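Local coordinates for protein member of DUF4221 family (Bacteroides vulgatus, PDB 3S9J) that is of unknown function but folds as a six-bladed beta-propeller that binds sodium ions in the crystal, at residues S50-V55 with P79-S84; E22-L27 with F44-K49. One frame throughout, in Å; residues are numbered along the deposited sequence. Where two conformers were deposited one is given.

Contact 1 of 2, residues S50-V55 with P79-S84; sequences SLYDIV and PAVFGS. With NA (sodium ion), chain D.
The phenol of Y52 reaches over to the backbone at V81, joining two consecutive blades of the six-bladed beta-propeller: residues 50-55 enter the third strand of one blade, and residues 79-84 lead into the first strand of the next. Chi1 of Y52 (-156°) lays CG beside the carbonyl carbon and carries the ring tip across the gap. There V81 N donates a nearly straight bond to Y52 OH (2.9 Å, 167°), while L78 O just upstream takes a second bond with the same hydroxyl, so two bonds, one accepted and one donated, hold the hydroxyl. V81 keeps CG2 next to its own N, which brings both to the hydroxyl; CG2 lies 3.4 Å from Y52 OH, and V81 CB packs obliquely on Y52 CZ at 3.9 Å. K72 adds a cation-pi contact to the ring. A phenylalanine in place of this tyrosine would probably leave V81 N and L78 O without the hydroxyl they share. Y52 and D53 together face N46 in a classic beta bulge, and Y52 O binds sodium at 2.4 Å alongside four waters and L70 O. The ion lies in the plane of the Y52 ring, at its edge. Further along, S84 OG is hydrogen-bonded to E45 and H43, and the methyl I54 CD1 rests 4.0 Å from that same S84 OG.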
loop_
_atom_site.group_PDB
_atom_site.type_symbol
_atom_site.label_atom_id
_atom_site.label_comp_id
_atom_site.label_asym_id
_atom_site.label_seq_id
_atom_site.Cartn_x
_atom_site.Cartn_y
_atom_site.Cartn_z
ATOM N N SER A 50 14.040 -16.032 -4.577
ATOM C CA SER A 50 14.744 -16.220 -5.831
ATOM C C SER A 50 13.846 -15.992 -7.043
ATOM O O SER A 50 14.283 -16.098 -8.169
ATOM C CB SER A 50 15.334 -17.639 -5.894
ATOM O OG SER A 50 14.296 -18.601 -5.868
ATOM N N LEU A 51 12.566 -15.724 -6.799
ATOM C CA LEU A 51 11.605 -15.595 -7.888
ATOM C C LEU A 51 11.684 -14.211 -8.503
ATOM O O LEU A 51 12.041 -13.246 -7.842
ATOM C CB LEU A 51 10.186 -15.828 -7.384
ATOM C CG LEU A 51 10.031 -17.238 -6.794
ATOM C CD1 LEU A 51 8.763 -17.337 -6.099
ATOM C CD2 LEU A 51 10.169 -18.313 -7.886
ATOM N N TYR A 52 11.349 -14.119 -9.779
ATOM C CA TYR A 52 11.401 -12.816 -10.465
ATOM C C TYR A 52 10.507 -12.776 -11.702
ATOM O O TYR A 52 10.972 -12.862 -12.843
ATOM C CB TYR A 52 12.846 -12.505 -10.825
ATOM C CG TYR A 52 13.178 -11.035 -11.011
ATOM C CD1 TYR A 52 13.202 -10.172 -9.931
ATOM C CD2 TYR A 52 13.498 -10.524 -12.268
ATOM C CE1 TYR A 52 13.568 -8.832 -10.084
ATOM C CE2 TYR A 52 13.844 -9.167 -12.426
ATOM C CZ TYR A 52 13.904 -8.348 -11.321
ATOM O OH TYR A 52 14.311 -7.035 -11.468
ATOM N N ASP A 53 9.211 -12.642 -11.457
ATOM C CA ASP A 53 8.212 -12.485 -12.493
ATOM C C ASP A 53 6.940 -11.885 -11.916
ATOM O O ASP A 53 6.894 -11.509 -10.748
ATOM C CB ASP A 53 7.969 -13.797 -13.263
ATOM C CG ASP A 53 7.426 -14.948 -12.399
ATOM O OD1 ASP A 53 6.731 -14.710 -11.392
ATOM O OD2 ASP A 53 7.725 -16.132 -12.774
ATOM N N ILE A 54 5.923 -11.742 -12.757
ATOM C CA ILE A 54 4.628 -11.329 -12.300
ATOM C C ILE A 54 3.640 -12.438 -12.634
ATOM O O ILE A 54 3.605 -12.939 -13.765
ATOM C CB ILE A 54 4.189 -10.006 -12.972
ATOM C CG1 ILE A 54 5.116 -8.857 -12.557
ATOM C CG2 ILE A 54 2.720 -9.643 -12.628
ATOM C CD1 ILE A 54 5.029 -7.651 -13.513
ATOM N N VAL A 55 2.823 -12.800 -11.652
ATOM C CA VAL A 55 1.762 -13.761 -11.853
ATOM C C VAL A 55 0.432 -13.022 -11.849
ATOM O O VAL A 55 0.192 -12.151 -11.008
ATOM C CB VAL A 55 1.793 -14.828 -10.753
ATOM C CG1 VAL A 55 0.549 -15.735 -10.772
ATOM C CG2 VAL A 55 3.092 -15.630 -10.858
ATOM N N PRO A 79 16.823 -4.619 -14.038
ATOM C CA PRO A 79 17.751 -5.033 -12.992
ATOM C C PRO A 79 17.215 -5.102 -11.582
ATOM O O PRO A 79 17.751 -5.867 -10.779
ATOM C CB PRO A 79 18.858 -3.952 -13.054
ATOM C CG PRO A 79 18.797 -3.412 -14.416
ATOM C CD PRO A 79 17.326 -3.436 -14.771
ATOM N N ALA A 80 16.188 -4.313 -11.230
ATOM C CA ALA A 80 15.852 -4.107 -9.819
ATOM C C ALA A 80 14.392 -3.796 -9.512
ATOM O O ALA A 80 14.066 -2.854 -8.764
ATOM C CB ALA A 80 16.742 -3.020 -9.221
ATOM N N VAL A 81 13.510 -4.617 -10.064
ATOM C CA VAL A 81 12.089 -4.478 -9.845
ATOM C C VAL A 81 11.689 -4.692 -8.400
ATOM O O VAL A 81 12.066 -5.685 -7.743
ATOM C CB VAL A 81 11.284 -5.467 -10.709
ATOM C CG1 VAL A 81 9.770 -5.398 -10.374
ATOM C CG2 VAL A 81 11.569 -5.237 -12.174
ATOM N N PHE A 82 10.979 -3.701 -7.902
ATOM C CA PHE A 82 10.299 -3.780 -6.628
ATOM C C PHE A 82 9.135 -2.801 -6.626
ATOM O O PHE A 82 9.227 -1.614 -6.317
ATOM C CB PHE A 82 11.212 -3.656 -5.410
ATOM C CG PHE A 82 10.819 -4.609 -4.326
ATOM C CD1 PHE A 82 10.707 -5.962 -4.619
ATOM C CD2 PHE A 82 10.510 -4.177 -3.056
ATOM C CE1 PHE A 82 10.308 -6.874 -3.668
ATOM C CE2 PHE A 82 10.136 -5.095 -2.092
ATOM C CZ PHE A 82 10.030 -6.452 -2.426
ATOM N N GLY A 83 8.012 -3.352 -7.038
ATOM C CA GLY A 83 6.781 -2.621 -7.216
ATOM C C GLY A 83 6.391 -2.678 -8.690
ATOM O O GLY A 83 7.204 -2.405 -9.586
ATOM N N SER A 84 5.129 -2.979 -8.940
ATOM C CA SER A 84 4.602 -3.094 -10.292
ATOM C C SER A 84 3.102 -2.963 -10.256
ATOM O O SER A 84 2.446 -3.388 -9.291
ATOM C CB SER A 84 5.051 -4.402 -10.955
ATOM O OG SER A 84 4.632 -5.520 -10.193
HETATM NA NA NA D . 12.566 -13.786 -14.306
HETATM O O HOH W 1 10.879 -14.557 -15.747
HETATM O O HOH W 2 12.575 -15.830 -13.064
HETATM O O HOH W 3 14.972 -13.593 -13.597
HETATM O O HOH W 4 13.778 -15.072 -16.113
#

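Contact 2 of 2, residues E22-L27 with F44-K49; sequences EQTYYL and FENTQK. With NA (sodium ion), chain C; FMT (formic acid), chain K.
Trans chi1 angles bring N46 and Y25 to their partners: at -179° the N46 side chain sends its amide across to the backbone of residues 23-25, and at -168° Y25 turns its ring toward Q48 and K49. The N46 amide spans two peptide groups. ND2 donates to Q23 O at 2.9 Å, in the carbonyl plane and on a lone pair, and is also hydrogen-bonded to D53 OD1; OD1 accepts Y25 N at 3.0 Å, with the donor tilted 25° from the amide carbonyl plane. Both ends held, the amide has its flip fixed. Water 8 donates a further hydrogen bond to N46 OD1 and another to L27 O, and accepts one from Q48 N. The loop 22-27 follows strand 8-19, which pairs with the C-terminal strand 354-364 in the Velcro closure of the beta-propeller, and here it lies against the end of strand 39-46 in the first complete blade after that closure. F44 points its ring edge at this loop, CE1 3.2 Å from Y25 O, with T24 CG2 coming in obliquely. K49 runs its extended chain over one face of the Y25 ring, CD 4.1 Å from the centroid in a CH-pi contact; Y26 CD2 lies over the opposite face. Water 6, in the ring plane at the edge, joins Y25 OH to K49 NZ. Q48 CB sits 3.7 Å from Y25 CD2, and Q48 CG comes 3.3 Å from L27 O. T24 O binds a sodium ion at 2.3 Å, with D21 O, N353 OD1 and two waters completing the site.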
loop_
_atom_site.group_PDB
_atom_site.type_symbol
_atom_site.label_atom_id
_atom_site.label_comp_id
_atom_site.label_asym_id
_atom_site.label_seq_id
_atom_site.Cartn_x
_atom_site.Cartn_y
_atom_site.Cartn_z
ATOM N N GLU A 22 6.449 -24.268 -6.359
ATOM C CA GLU A 22 7.738 -23.576 -6.123
ATOM C C GLU A 22 7.957 -22.352 -7.021
ATOM O O GLU A 22 8.812 -21.522 -6.728
ATOM C CB GLU A 22 8.908 -24.553 -6.324
ATOM C CG GLU A 22 9.212 -24.964 -7.721
ATOM C CD GLU A 22 8.308 -26.077 -8.274
ATOM O OE1 GLU A 22 7.414 -26.597 -7.529
ATOM O OE2 GLU A 22 8.531 -26.412 -9.455
ATOM N N GLN A 23 7.221 -22.250 -8.137
ATOM C CA GLN A 23 7.366 -21.111 -9.033
ATOM C C GLN A 23 6.676 -19.829 -8.570
ATOM O O GLN A 23 6.904 -18.766 -9.164
ATOM C CB GLN A 23 6.839 -21.450 -10.443
ATOM C CG GLN A 23 7.722 -22.417 -11.218
ATOM C CD GLN A 23 7.449 -22.262 -12.724
ATOM O OE1 GLN A 23 6.411 -22.717 -13.215
ATOM N NE2 GLN A 23 8.338 -21.543 -13.439
ATOM N N THR A 24 5.821 -19.918 -7.557
ATOM C CA THR A 24 5.112 -18.737 -7.057
ATOM C C THR A 24 5.191 -18.707 -5.552
ATOM O O THR A 24 4.670 -19.598 -4.902
ATOM C CB THR A 24 3.622 -18.720 -7.497
ATOM O OG1 THR A 24 3.555 -19.064 -8.894
ATOM C CG2 THR A 24 3.015 -17.300 -7.235
ATOM N N TYR A 25 5.806 -17.671 -4.977
ATOM C CA TYR A 25 5.850 -17.552 -3.522
ATOM C C TYR A 25 4.567 -16.922 -3.038
ATOM O O TYR A 25 3.952 -16.088 -3.745
ATOM C CB TYR A 25 7.045 -16.709 -3.094
ATOM C CG TYR A 25 7.332 -16.760 -1.617
ATOM C CD1 TYR A 25 7.628 -17.963 -0.993
ATOM C CD2 TYR A 25 7.281 -15.608 -0.844
ATOM C CE1 TYR A 25 7.876 -18.005 0.386
ATOM C CE2 TYR A 25 7.565 -15.640 0.515
ATOM C CZ TYR A 25 7.870 -16.851 1.099
ATOM O OH TYR A 25 8.123 -16.931 2.437
ATOM N N TYR A 26 4.132 -17.296 -1.829
ATOM C CA TYR A 26 2.777 -16.894 -1.376
ATOM C C TYR A 26 2.670 -15.421 -1.008
ATOM O O TYR A 26 1.577 -14.886 -0.903
ATOM C CB TYR A 26 2.264 -17.744 -0.202
ATOM C CG TYR A 26 2.978 -17.461 1.114
ATOM C CD1 TYR A 26 2.534 -16.482 1.993
ATOM C CD2 TYR A 26 4.127 -18.140 1.430
ATOM C CE1 TYR A 26 3.219 -16.187 3.173
ATOM C CE2 TYR A 26 4.809 -17.871 2.629
ATOM C CZ TYR A 26 4.331 -16.900 3.481
ATOM O OH TYR A 26 5.028 -16.639 4.628
ATOM N N LEU A 27 3.803 -14.777 -0.776
ATOM C CA LEU A 27 3.854 -13.361 -0.395
ATOM C C LEU A 27 4.236 -12.493 -1.574
ATOM O O LEU A 27 5.235 -12.764 -2.245
ATOM C CB LEU A 27 4.904 -13.132 0.688
ATOM C CG LEU A 27 5.122 -11.670 1.100
ATOM C CD1 LEU A 27 3.861 -11.147 1.747
ATOM C CD2 LEU A 27 6.304 -11.565 2.053
ATOM N N PHE A 44 -0.020 -9.948 -9.307
ATOM C CA PHE A 44 0.730 -10.391 -8.139
ATOM C C PHE A 44 2.207 -10.397 -8.496
ATOM O O PHE A 44 2.679 -11.299 -9.173
ATOM C CB PHE A 44 0.227 -11.773 -7.754
ATOM C CG PHE A 44 0.838 -12.383 -6.499
ATOM C CD1 PHE A 44 2.022 -13.117 -6.559
ATOM C CD2 PHE A 44 0.159 -12.315 -5.294
ATOM C CE1 PHE A 44 2.535 -13.749 -5.412
ATOM C CE2 PHE A 44 0.680 -12.951 -4.148
ATOM C CZ PHE A 44 1.859 -13.674 -4.231
ATOM N N GLU A 45 2.926 -9.371 -8.051
ATOM C CA GLU A 45 4.347 -9.297 -8.317
ATOM C C GLU A 45 5.030 -10.420 -7.566
ATOM O O GLU A 45 4.891 -10.518 -6.371
ATOM C CB GLU A 45 4.946 -7.974 -7.899
ATOM C CG GLU A 45 6.417 -7.862 -8.276
ATOM C CD GLU A 45 6.985 -6.525 -7.867
ATOM O OE1 GLU A 45 6.415 -5.503 -8.295
ATOM O OE2 GLU A 45 7.985 -6.500 -7.135
ATOM N N ASN A 46 5.762 -11.256 -8.260
ATOM C CA ASN A 46 6.350 -12.477 -7.650
ATOM C C ASN A 46 7.866 -12.330 -7.698
ATOM O O ASN A 46 8.559 -13.005 -8.475
ATOM C CB ASN A 46 5.846 -13.673 -8.471
ATOM C CG ASN A 46 6.326 -15.010 -7.961
ATOM O OD1 ASN A 46 6.351 -15.256 -6.744
ATOM N ND2 ASN A 46 6.704 -15.905 -8.896
ATOM N N THR A 47 8.364 -11.422 -6.854
ATOM C CA THR A 47 9.792 -11.079 -6.847
ATOM C C THR A 47 10.445 -11.395 -5.504
ATOM O O THR A 47 11.611 -11.030 -5.272
ATOM C CB THR A 47 10.002 -9.578 -7.169
ATOM O OG1 THR A 47 9.161 -8.807 -6.313
ATOM C CG2 THR A 47 9.665 -9.316 -8.661
ATOM N N GLN A 48 9.717 -12.049 -4.605
ATOM C CA GLN A 48 10.326 -12.438 -3.319
ATOM C C GLN A 48 11.315 -13.577 -3.518
ATOM O O GLN A 48 11.208 -14.389 -4.434
ATOM C CB GLN A 48 9.287 -12.845 -2.293
ATOM C CG GLN A 48 8.384 -11.708 -1.864
ATOM C CD GLN A 48 9.115 -10.599 -1.144
ATOM O OE1 GLN A 48 8.992 -9.426 -1.485
ATOM N NE2 GLN A 48 9.875 -10.958 -0.196
ATOM N N LYS A 49 12.303 -13.624 -2.649
ATOM C CA LYS A 49 13.266 -14.700 -2.670
ATOM C C LYS A 49 13.933 -14.838 -4.003
ATOM O O LYS A 49 14.376 -13.835 -4.555
ATOM C CB LYS A 49 12.641 -16.015 -2.102
ATOM C CG LYS A 49 12.097 -15.855 -0.721
ATOM C CD LYS A 49 11.640 -17.243 -0.158
ATOM C CE LYS A 49 11.524 -17.258 1.319
ATOM N NZ LYS A 49 11.356 -18.686 1.760
HETATM NA NA NA C . 5.260 -21.419 -3.652
HETATM C C FMT K . 3.172 -15.182 7.148
HETATM O O1 FMT K . 2.971 -14.744 8.318
HETATM O O2 FMT K . 4.186 -14.934 6.478
HETATM O O HOH W 5 7.780 -20.602 -4.005
HETATM O O HOH W 6 8.912 -19.086 3.594
HETATM O O HOH W 7 5.120 -20.385 -1.482
HETATM O O HOH W 8 6.842 -13.465 -4.535
#

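In the fold
Contacts 1 and 2 lie in series along the chain, their centres about 9 Å apart, and meet through neighbouring strands 39-46 and 53-58 of one blade. The backbone joins them where D53 O lies 2.7 Å from N46 N, a probable hydrogen bond at the bulge. A second probable bond, S84 OG to E45 OE1 at 2.6 Å, carries contact 2's strand over to the next blade. L51 lies against Y25 and N46. R67 serves both, with a salt bridge to D53 and a hydrogen bond to T24 OG1. Each contact supplies one backbone carbonyl to its own sodium ion, and the two ions, NA of chain D and NA of chain C, are 15.0 Å apart.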